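Local atomic coordinates of CCMAN5 (Cellulosimicrobium cellulans, PDB entry 4AQ0), a protein that hydrolyses alpha-mannosidic linkages as a calcium-binding family 92 glycosidase, and enables mannose-6-phosphate modification of yeast-produced human lysosomal enzymes. Residues Gln72-Gly77 against Thr112-Phe117; Asp389-Leu394 against Val427-Ala432; Tyr364-Thr369 against His415-Val420. All coordinates share one frame; numbering follows the deposited sequence.

Contact 1. Residues Gln72-Gly77 against Thr112-Phe117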
loop_
_atom_site.group_PDB
_atom_site.type_symbol
_atom_site.label_atom_id
_atom_site.label_comp_id
_atom_site.label_asym_id
_atom_site.label_seq_id
_atom_site.Cartn_x
_atom_site.Cartn_y
_atom_site.Cartn_z
ATOM N N GLN A 72 10.534 -14.865 14.149
ATOM C CA GLN A 72 11.357 -14.578 15.337
ATOM C C GLN A 72 10.711 -15.077 16.635
ATOM O O GLN A 72 9.539 -15.470 16.650
ATOM C CB GLN A 72 11.676 -13.079 15.440
ATOM C CG GLN A 72 12.374 -12.475 14.215
ATOM C CD GLN A 72 13.738 -13.084 13.954
ATOM O OE1 GLN A 72 14.608 -13.068 14.822
ATOM N NE2 GLN A 72 13.933 -13.618 12.749
ATOM N N SER A 73 11.478 -15.063 17.725
ATOM C CA SER A 73 10.970 -15.570 19.004
ATOM C C SER A 73 11.244 -14.614 20.160
ATOM O O SER A 73 11.074 -14.983 21.327
ATOM C CB SER A 73 11.544 -16.963 19.306
ATOM O OG SER A 73 12.939 -16.876 19.510
ATOM N N LYS A 74 11.650 -13.385 19.824
ATOM C CA LYS A 74 11.859 -12.327 20.801
ATOM C C LYS A 74 11.312 -10.996 20.300
ATOM O O LYS A 74 11.346 -10.708 19.103
ATOM C CB LYS A 74 13.340 -12.195 21.168
ATOM C CG LYS A 74 13.913 -13.419 21.890
ATOM C CD LYS A 74 15.426 -13.374 21.938
ATOM C CE LYS A 74 15.987 -14.626 22.606
ATOM N NZ LYS A 74 17.470 -14.545 22.670
ATOM N N ILE A 75 10.800 -10.207 21.240
ATOM C CA ILE A 75 10.217 -8.898 20.979
ATOM C C ILE A 75 10.812 -7.918 21.984
ATOM O O ILE A 75 10.899 -8.228 23.176
ATOM C CB ILE A 75 8.660 -8.927 21.103
ATOM C CG1 ILE A 75 8.032 -9.495 19.821
ATOM C CG2 ILE A 75 8.079 -7.520 21.416
ATOM C CD1 ILE A 75 6.527 -9.780 19.908
ATOM N N SER A 76 11.244 -6.752 21.495
ATOM C CA SER A 76 11.689 -5.665 22.362
ATOM C C SER A 76 10.482 -4.871 22.875
ATOM O O SER A 76 10.070 -5.035 24.027
ATOM C CB SER A 76 12.692 -4.759 21.638
ATOM O OG SER A 76 12.174 -4.329 20.387
ATOM N N GLY A 77 9.900 -4.027 22.030
ATOM C CA GLY A 77 8.730 -3.244 22.430
ATOM C C GLY A 77 7.844 -2.846 21.264
ATOM O O GLY A 77 7.741 -3.584 20.289
ATOM N N THR A 112 19.288 -5.343 25.534
ATOM C CA THR A 112 18.644 -5.532 26.835
ATOM C C THR A 112 17.103 -5.453 26.761
ATOM O O THR A 112 16.404 -5.777 27.728
ATOM C CB THR A 112 19.169 -4.508 27.885
ATOM O OG1 THR A 112 18.793 -3.184 27.494
ATOM C CG2 THR A 112 20.699 -4.591 28.019
ATOM N N TYR A 113 16.590 -5.009 25.617
ATOM C CA TYR A 113 15.154 -4.885 25.412
ATOM C C TYR A 113 14.484 -6.243 25.146
ATOM O O TYR A 113 13.283 -6.382 25.326
ATOM C CB TYR A 113 14.858 -3.980 24.213
ATOM C CG TYR A 113 15.251 -2.512 24.309
ATOM C CD1 TYR A 113 15.367 -1.850 25.541
ATOM C CD2 TYR A 113 15.464 -1.776 23.148
ATOM C CE1 TYR A 113 15.707 -0.486 25.595
ATOM C CE2 TYR A 113 15.803 -0.430 23.191
ATOM C CZ TYR A 113 15.918 0.209 24.409
ATOM O OH TYR A 113 16.248 1.549 24.415
ATOM N N ALA A 114 15.263 -7.227 24.704
ATOM C CA ALA A 114 14.714 -8.466 24.161
ATOM C C ALA A 114 13.956 -9.301 25.203
ATOM O O ALA A 114 14.494 -9.599 26.278
ATOM C CB ALA A 114 15.825 -9.289 23.499
ATOM N N HIS A 115 12.704 -9.637 24.879
ATOM C CA HIS A 115 11.879 -10.547 25.676
ATOM C C HIS A 115 11.545 -11.770 24.824
ATOM O O HIS A 115 11.167 -11.610 23.667
ATOM C CB HIS A 115 10.527 -9.932 26.066
ATOM C CG HIS A 115 10.585 -8.509 26.540
ATOM N ND1 HIS A 115 10.680 -7.345 25.855
ATOM C CD2 HIS A 115 10.477 -8.162 27.871
ATOM C CE1 HIS A 115 10.655 -6.330 26.779
ATOM N NE2 HIS A 115 10.529 -6.849 27.986
ATOM N N PRO A 116 11.629 -12.990 25.402
ATOM C CA PRO A 116 11.063 -14.160 24.713
ATOM C C PRO A 116 9.548 -14.013 24.510
ATOM O O PRO A 116 8.858 -13.458 25.360
ATOM C CB PRO A 116 11.316 -15.323 25.689
ATOM C CG PRO A 116 12.265 -14.784 26.744
ATOM C CD PRO A 116 12.077 -13.303 26.774
ATOM N N PHE A 117 9.041 -14.501 23.385
ATOM C CA PHE A 117 7.601 -14.596 23.191
ATOM C C PHE A 117 7.264 -15.836 22.386
ATOM O O PHE A 117 8.134 -16.419 21.720
ATOM C CB PHE A 117 7.020 -13.327 22.540
ATOM C CG PHE A 117 7.013 -13.350 21.029
ATOM C CD1 PHE A 117 8.176 -13.105 20.306
ATOM C CD2 PHE A 117 5.831 -13.586 20.334
ATOM C CE1 PHE A 117 8.167 -13.113 18.921
ATOM C CE2 PHE A 117 5.810 -13.593 18.939
ATOM C CZ PHE A 117 6.980 -13.355 18.232
#
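A chi1 of 89° places Phe117 CG between its own backbone N and carbonyl carbon, so that the ring leans over Ile75, while Ile75 keeps CG1 beside its backbone N and carries CD1 on an extended arm; together these torsions set the CD1 methyl over the ring. The setting is an antiparallel beta ladder, in which strand 74-79 pairs with the short strand 115-116 at one margin of a four-stranded sheet in the N-terminal region of this family 92 enzyme. Ile75 CD1 sits 3.6 Å from the centroid of the Phe117 ring, a CH-pi contact over the middle of one face. The backbone of Lys74 meets the same ring at its edge.

Ile75 and His115 form the hydrogen-bonded pair, with Ile75 N donating to His115 O at 2.8 Å and His115 N returning a bond to Ile75 O at 2.9 Å. Lys74 and Pro116 make the adjoining non-hydrogen-bonded pair, and Phe117 N extends the ladder by reaching Ser73 O over 2.9 Å. At the other end, where strand pairing stops, CB of Ser76 packs on CB of Tyr113 at 3.5 Å; the phenol of Tyr113 continues away to bond Asp178. On the sheet face that carries Ile75 and His115, both side chains rest on Leu133 of strand 128-137.

The imidazole adds a second grip on one carbonyl. With chi1 at -44°, CG of His115 lies beside its backbone N, which turns the ring back toward strand 74-79. Ile75 O therefore accepts from two donors of one residue, the second being His115 ND1 at 2.8 Å, its N-H bent to 144° and the oxygen lying in the imidazole plane.

Contact 2. Residues Asp389-Leu394 against Val427-Ala432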
loop_
_atom_site.group_PDB
_atom_site.type_symbol
_atom_site.label_atom_id
_atom_site.label_comp_id
_atom_site.label_asym_id
_atom_site.label_seq_id
_atom_site.Cartn_x
_atom_site.Cartn_y
_atom_site.Cartn_z
ATOM N N ASP A 389 -11.355 12.570 -0.936
ATOM C CA ASP A 389 -10.479 13.272 -0.002
ATOM C C ASP A 389 -9.013 12.990 -0.293
ATOM O O ASP A 389 -8.182 13.890 -0.181
ATOM C CB ASP A 389 -10.804 12.912 1.449
ATOM C CG ASP A 389 -11.982 13.704 2.007
ATOM O OD1 ASP A 389 -12.656 14.445 1.250
ATOM O OD2 ASP A 389 -12.242 13.566 3.224
ATOM N N MET A 390 -8.699 11.743 -0.664
ATOM C CA MET A 390 -7.338 11.386 -1.057
ATOM C C MET A 390 -6.877 12.208 -2.263
ATOM O O MET A 390 -5.767 12.745 -2.265
ATOM C CB MET A 390 -7.203 9.879 -1.333
ATOM C CG MET A 390 -7.379 8.989 -0.090
ATOM S SD MET A 390 -7.199 7.229 -0.435
ATOM C CE MET A 390 -7.108 6.569 1.238
ATOM N N VAL A 391 -7.731 12.321 -3.279
ATOM C CA VAL A 391 -7.369 13.056 -4.495
ATOM C C VAL A 391 -7.257 14.561 -4.213
ATOM O O VAL A 391 -6.313 15.220 -4.664
ATOM C CB VAL A 391 -8.346 12.765 -5.664
ATOM C CG1 VAL A 391 -7.949 13.545 -6.912
ATOM C CG2 VAL A 391 -8.363 11.249 -5.971
ATOM N N GLN A 392 -8.200 15.093 -3.440
ATOM C CA GLN A 392 -8.126 16.486 -3.032
ATOM C C GLN A 392 -6.832 16.747 -2.267
ATOM O O GLN A 392 -6.237 17.808 -2.416
ATOM C CB GLN A 392 -9.358 16.884 -2.200
ATOM C CG GLN A 392 -9.368 18.329 -1.689
ATOM C CD GLN A 392 -9.472 19.364 -2.805
ATOM O OE1 GLN A 392 -10.564 19.816 -3.139
ATOM N NE2 GLN A 392 -8.333 19.745 -3.381
ATOM N N SER A 393 -6.405 15.779 -1.455
ATOM C CA SER A 393 -5.155 15.890 -0.691
ATOM C C SER A 393 -3.934 15.925 -1.615
ATOM O O SER A 393 -3.022 16.751 -1.451
ATOM C CB SER A 393 -5.017 14.711 0.289
ATOM O OG SER A 393 -6.069 14.690 1.236
ATOM N N LEU A 394 -3.911 15.007 -2.576
ATOM C CA LEU A 394 -2.837 14.952 -3.566
ATOM C C LEU A 394 -2.711 16.279 -4.310
ATOM O O LEU A 394 -1.596 16.774 -4.532
ATOM C CB LEU A 394 -3.103 13.815 -4.552
ATOM C CG LEU A 394 -2.036 13.476 -5.592
ATOM C CD1 LEU A 394 -0.671 13.264 -4.930
ATOM C CD2 LEU A 394 -2.485 12.222 -6.335
ATOM N N VAL A 427 -1.794 10.630 -13.144
ATOM C CA VAL A 427 -2.717 9.567 -13.534
ATOM C C VAL A 427 -3.814 9.413 -12.477
ATOM O O VAL A 427 -4.982 9.222 -12.819
ATOM C CB VAL A 427 -1.960 8.238 -13.758
ATOM C CG1 VAL A 427 -2.928 7.077 -14.058
ATOM C CG2 VAL A 427 -0.929 8.408 -14.880
ATOM N N VAL A 428 -3.433 9.521 -11.200
ATOM C CA VAL A 428 -4.387 9.410 -10.091
ATOM C C VAL A 428 -5.412 10.554 -10.093
ATOM O O VAL A 428 -6.630 10.323 -9.955
ATOM C CB VAL A 428 -3.672 9.337 -8.708
ATOM C CG1 VAL A 428 -4.693 9.333 -7.563
ATOM C CG2 VAL A 428 -2.754 8.096 -8.630
ATOM N N VAL A 429 -4.920 11.784 -10.225
ATOM C CA VAL A 429 -5.803 12.945 -10.318
ATOM C C VAL A 429 -6.716 12.789 -11.536
ATOM O O VAL A 429 -7.926 12.986 -11.429
ATOM C CB VAL A 429 -5.016 14.289 -10.369
ATOM C CG1 VAL A 429 -5.982 15.486 -10.497
ATOM C CG2 VAL A 429 -4.148 14.438 -9.133
ATOM N N ALA A 430 -6.136 12.411 -12.674
ATOM C CA ALA A 430 -6.898 12.148 -13.910
ATOM C C ALA A 430 -7.986 11.084 -13.713
ATOM O O ALA A 430 -9.053 11.150 -14.334
ATOM C CB ALA A 430 -5.962 11.714 -15.017
ATOM N N ASP A 431 -7.694 10.106 -12.854
ATOM C CA ASP A 431 -8.621 9.028 -12.539
ATOM C C ASP A 431 -9.921 9.579 -11.953
ATOM O O ASP A 431 -11.012 9.151 -12.347
ATOM C CB ASP A 431 -7.973 8.034 -11.560
ATOM C CG ASP A 431 -8.722 6.723 -11.476
ATOM O OD1 ASP A 431 -8.488 5.850 -12.339
ATOM O OD2 ASP A 431 -9.544 6.563 -10.544
ATOM N N ALA A 432 -9.794 10.515 -11.015
ATOM C CA ALA A 432 -10.947 11.149 -10.382
ATOM C C ALA A 432 -11.714 12.026 -11.360
ATOM O O ALA A 432 -12.947 11.981 -11.397
ATOM C CB ALA A 432 -10.524 11.961 -9.158
#
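Val391 lays both of its methyls against CB of Ala432, with CG1 at 3.8 Å and CG2 at 3.9 Å from that carbon. CG1 also reaches along the other helix to the backbone, 4.1 Å from CA of Val429. One turn further on, Leu394 takes over: its CG stands anti to the backbone N (chi1 -174°), which sends CD2 across toward the valine pair. There CD2 touches Val428 CG1 at 3.8 Å and Val429 CG2 at 3.9 Å, the leucine and Val428 side chains crossing at about a right angle.

All five residues are buried and the interface is wholly apolar. The axes of the two segments stay 9.8 Å apart, the gap being filled by branched side chains, with Ala432 the one small residue, and the N-to-C directions lie 133° apart, steeply inclined and closer to antiparallel than parallel. Such packing fits the (alpha/alpha)6 barrel expected of a family 92 catalytic domain. On the far side of 389-394, Ser393 OG bonds back to Asp389 O, a carbonyl that also accepts the helical Ser393 N from its opposite face.

Around this pair, helix 369-382 presents Phe376 to Val428, and helix 471-490 brings Ile487 against Val429.

Contact 3. Residues Tyr364-Thr369 against His415-Val420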
loop_
_atom_site.group_PDB
_atom_site.type_symbol
_atom_site.label_atom_id
_atom_site.label_comp_id
_atom_site.label_asym_id
_atom_site.label_seq_id
_atom_site.Cartn_x
_atom_site.Cartn_y
_atom_site.Cartn_z
ATOM N N TYR A 364 -5.095 13.609 3.568
ATOM C CA TYR A 364 -4.310 12.383 3.646
ATOM C C TYR A 364 -2.920 12.616 3.050
ATOM O O TYR A 364 -2.744 13.455 2.166
ATOM C CB TYR A 364 -5.030 11.227 2.927
ATOM C CG TYR A 364 -6.316 10.828 3.616
ATOM C CD1 TYR A 364 -7.508 11.498 3.338
ATOM C CD2 TYR A 364 -6.336 9.813 4.579
ATOM C CE1 TYR A 364 -8.681 11.162 3.974
ATOM C CE2 TYR A 364 -7.516 9.472 5.226
ATOM C CZ TYR A 364 -8.679 10.162 4.918
ATOM O OH TYR A 364 -9.853 9.849 5.544
ATOM N N ASP A 365 -1.938 11.880 3.560
ATOM C CA ASP A 365 -0.549 11.997 3.122
ATOM C C ASP A 365 0.124 10.646 3.340
ATOM O O ASP A 365 -0.366 9.821 4.134
ATOM C CB ASP A 365 0.173 13.113 3.911
ATOM C CG ASP A 365 1.509 13.544 3.280
ATOM O OD1 ASP A 365 1.892 13.025 2.209
ATOM O OD2 ASP A 365 2.186 14.423 3.869
ATOM N N SER A 366 1.241 10.445 2.641
ATOM C CA SER A 366 2.038 9.201 2.601
ATOM C C SER A 366 1.776 8.481 1.282
ATOM O O SER A 366 0.779 7.778 1.132
ATOM C CB SER A 366 1.794 8.274 3.789
ATOM O OG SER A 366 2.775 7.254 3.820
ATOM N N TRP A 367 2.684 8.669 0.332
ATOM C CA TRP A 367 2.450 8.263 -1.045
ATOM C C TRP A 367 3.545 7.345 -1.539
ATOM O O TRP A 367 4.700 7.507 -1.170
ATOM C CB TRP A 367 2.377 9.496 -1.946
ATOM C CG TRP A 367 1.355 10.496 -1.496
ATOM C CD1 TRP A 367 1.579 11.609 -0.741
ATOM C CD2 TRP A 367 -0.053 10.472 -1.774
ATOM N NE1 TRP A 367 0.394 12.279 -0.522
ATOM C CE2 TRP A 367 -0.621 11.607 -1.151
ATOM C CE3 TRP A 367 -0.890 9.599 -2.488
ATOM C CZ2 TRP A 367 -1.994 11.894 -1.211
ATOM C CZ3 TRP A 367 -2.263 9.893 -2.558
ATOM C CH2 TRP A 367 -2.795 11.029 -1.917
ATOM N N ALA A 368 3.174 6.383 -2.374
ATOM C CA ALA A 368 4.139 5.498 -3.031
ATOM C C ALA A 368 3.610 5.240 -4.437
ATOM O O ALA A 368 3.438 4.098 -4.867
ATOM C CB ALA A 368 4.287 4.191 -2.245
ATOM N N THR A 369 3.365 6.327 -5.153
ATOM C CA THR A 369 2.456 6.302 -6.290
ATOM C C THR A 369 3.012 5.578 -7.524
ATOM O O THR A 369 2.251 5.041 -8.321
ATOM C CB THR A 369 1.909 7.736 -6.561
ATOM O OG1 THR A 369 1.426 8.273 -5.322
ATOM C CG2 THR A 369 0.752 7.715 -7.548
ATOM N N HIS A 415 8.454 16.275 4.807
ATOM C CA HIS A 415 7.048 15.878 4.673
ATOM C C HIS A 415 6.327 15.702 6.012
ATOM O O HIS A 415 6.964 15.581 7.059
ATOM C CB HIS A 415 6.920 14.661 3.747
ATOM C CG HIS A 415 6.990 15.024 2.297
ATOM N ND1 HIS A 415 6.016 15.174 1.369
ATOM C CD2 HIS A 415 8.171 15.356 1.668
ATOM C CE1 HIS A 415 6.623 15.570 0.204
ATOM N NE2 HIS A 415 7.925 15.667 0.409
ATOM N N SER A 416 4.995 15.711 5.989
ATOM C CA SER A 416 4.233 15.776 7.242
ATOM C C SER A 416 4.082 14.421 7.927
ATOM O O SER A 416 3.729 14.368 9.104
ATOM C CB SER A 416 2.868 16.449 7.033
ATOM O OG SER A 416 1.943 15.576 6.414
ATOM N N VAL A 417 4.355 13.344 7.180
ATOM C CA VAL A 417 4.291 11.957 7.660
ATOM C C VAL A 417 5.344 11.140 6.882
ATOM O O VAL A 417 5.779 11.575 5.810
ATOM C CB VAL A 417 2.879 11.300 7.430
ATOM C CG1 VAL A 417 1.755 12.032 8.182
ATOM C CG2 VAL A 417 2.549 11.199 5.947
ATOM N N PRO A 418 5.755 9.953 7.394
ATOM C CA PRO A 418 6.631 9.146 6.547
ATOM C C PRO A 418 6.001 8.906 5.175
ATOM O O PRO A 418 4.795 8.658 5.075
ATOM C CB PRO A 418 6.774 7.822 7.318
ATOM C CG PRO A 418 5.780 7.865 8.405
ATOM C CD PRO A 418 5.512 9.306 8.697
ATOM N N THR A 419 6.811 8.995 4.126
ATOM C CA THR A 419 6.285 8.952 2.757
ATOM C C THR A 419 7.314 8.336 1.811
ATOM O O THR A 419 8.457 8.089 2.210
ATOM C CB THR A 419 5.840 10.371 2.301
ATOM O OG1 THR A 419 5.068 10.284 1.094
ATOM C CG2 THR A 419 7.049 11.289 2.112
ATOM N N VAL A 420 6.922 8.065 0.569
ATOM C CA VAL A 420 7.817 7.334 -0.330
ATOM C C VAL A 420 8.128 8.076 -1.626
ATOM O O VAL A 420 9.230 8.602 -1.783
ATOM C CB VAL A 420 7.317 5.894 -0.637
ATOM C CG1 VAL A 420 8.414 5.086 -1.349
ATOM C CG2 VAL A 420 6.886 5.189 0.633
HETATM O O HOH W 1 3.896 16.213 3.254
HETATM O O HOH W 2 4.132 13.009 0.984
#
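The carboxylate of Asp365 receives Ser416 at its rim and Ser366 from above: Ser416 OG donates to the anti lone pair of OD2 over 2.8 Å, whereas Ser366 N approaches OD1 from 40° out of the carboxylate plane. The Trp367 indole, a second flat group, has water 2 at its edge and in its plane, while Thr419 OG1 comes in obliquely. That water donates to Asp365 OD1 at 2.6 Å, also bonds Thr419 OG1, and accepts a weak bond from His415 ND1. Water 1 donates to OD2 and accepts from Ser416 N, giving each carboxylate oxygen a water of its own.

Asp365 CG is anti to the backbone N (chi1 -165°), which carries the acid across to 415-420, and its CB rests on Val417 CG2 at 3.7 Å. Were Asp365 replaced by alanine, Ser416 OG and the N-H of Ser366 would probably lose their acceptor, and the two waters would be less firmly placed in a buried site.

Farther along, the two segments run nearly in the same direction and exchange side-chain and backbone bonds. Ser366 OG donates to Pro418 O at 2.8 Å. Trp367 N points almost straight at Thr419 OG1, 3.0 Å away with an N-H angle of 169°, and Trp367 O then accepts Val420 N at 2.9 Å. The side chain of Val420 lies about 4 Å from a bound bis-tris propane molecule, consistent with this end of the contact bordering a ligand pocket.

Residues 364-365 pair with strand 339-340, and Ala368 is the N-cap of helix 369-382. Trp367 packs on Leu394 and Leu397 of helix 384-403, while Pro418 lies against strand 214-224, so catalytic and N-terminal regions meet at this loop.

Contacts 2 and 3 are buried and belong to the catalytic domain; contact 1 is only partly buried, lies in the N-terminal domain, and stands about 41 Å from contact 2 and 30 Å from contact 3, centre to centre. Chemistry follows place: contact 1 is a backbone ladder reinforced by side chains, contact 2 pure hydrocarbon packing between helices, and contact 3 a watered polar network joining a strand end that leads into a helix to an irregular loop beside a ligand. Contacts 2 and 3 alternate along the chain and touch directly, Ser393 OG lying 2.7 Å from Tyr364 N in a probable hydrogen bond, with the Trp367 ring against the backbone of Met390.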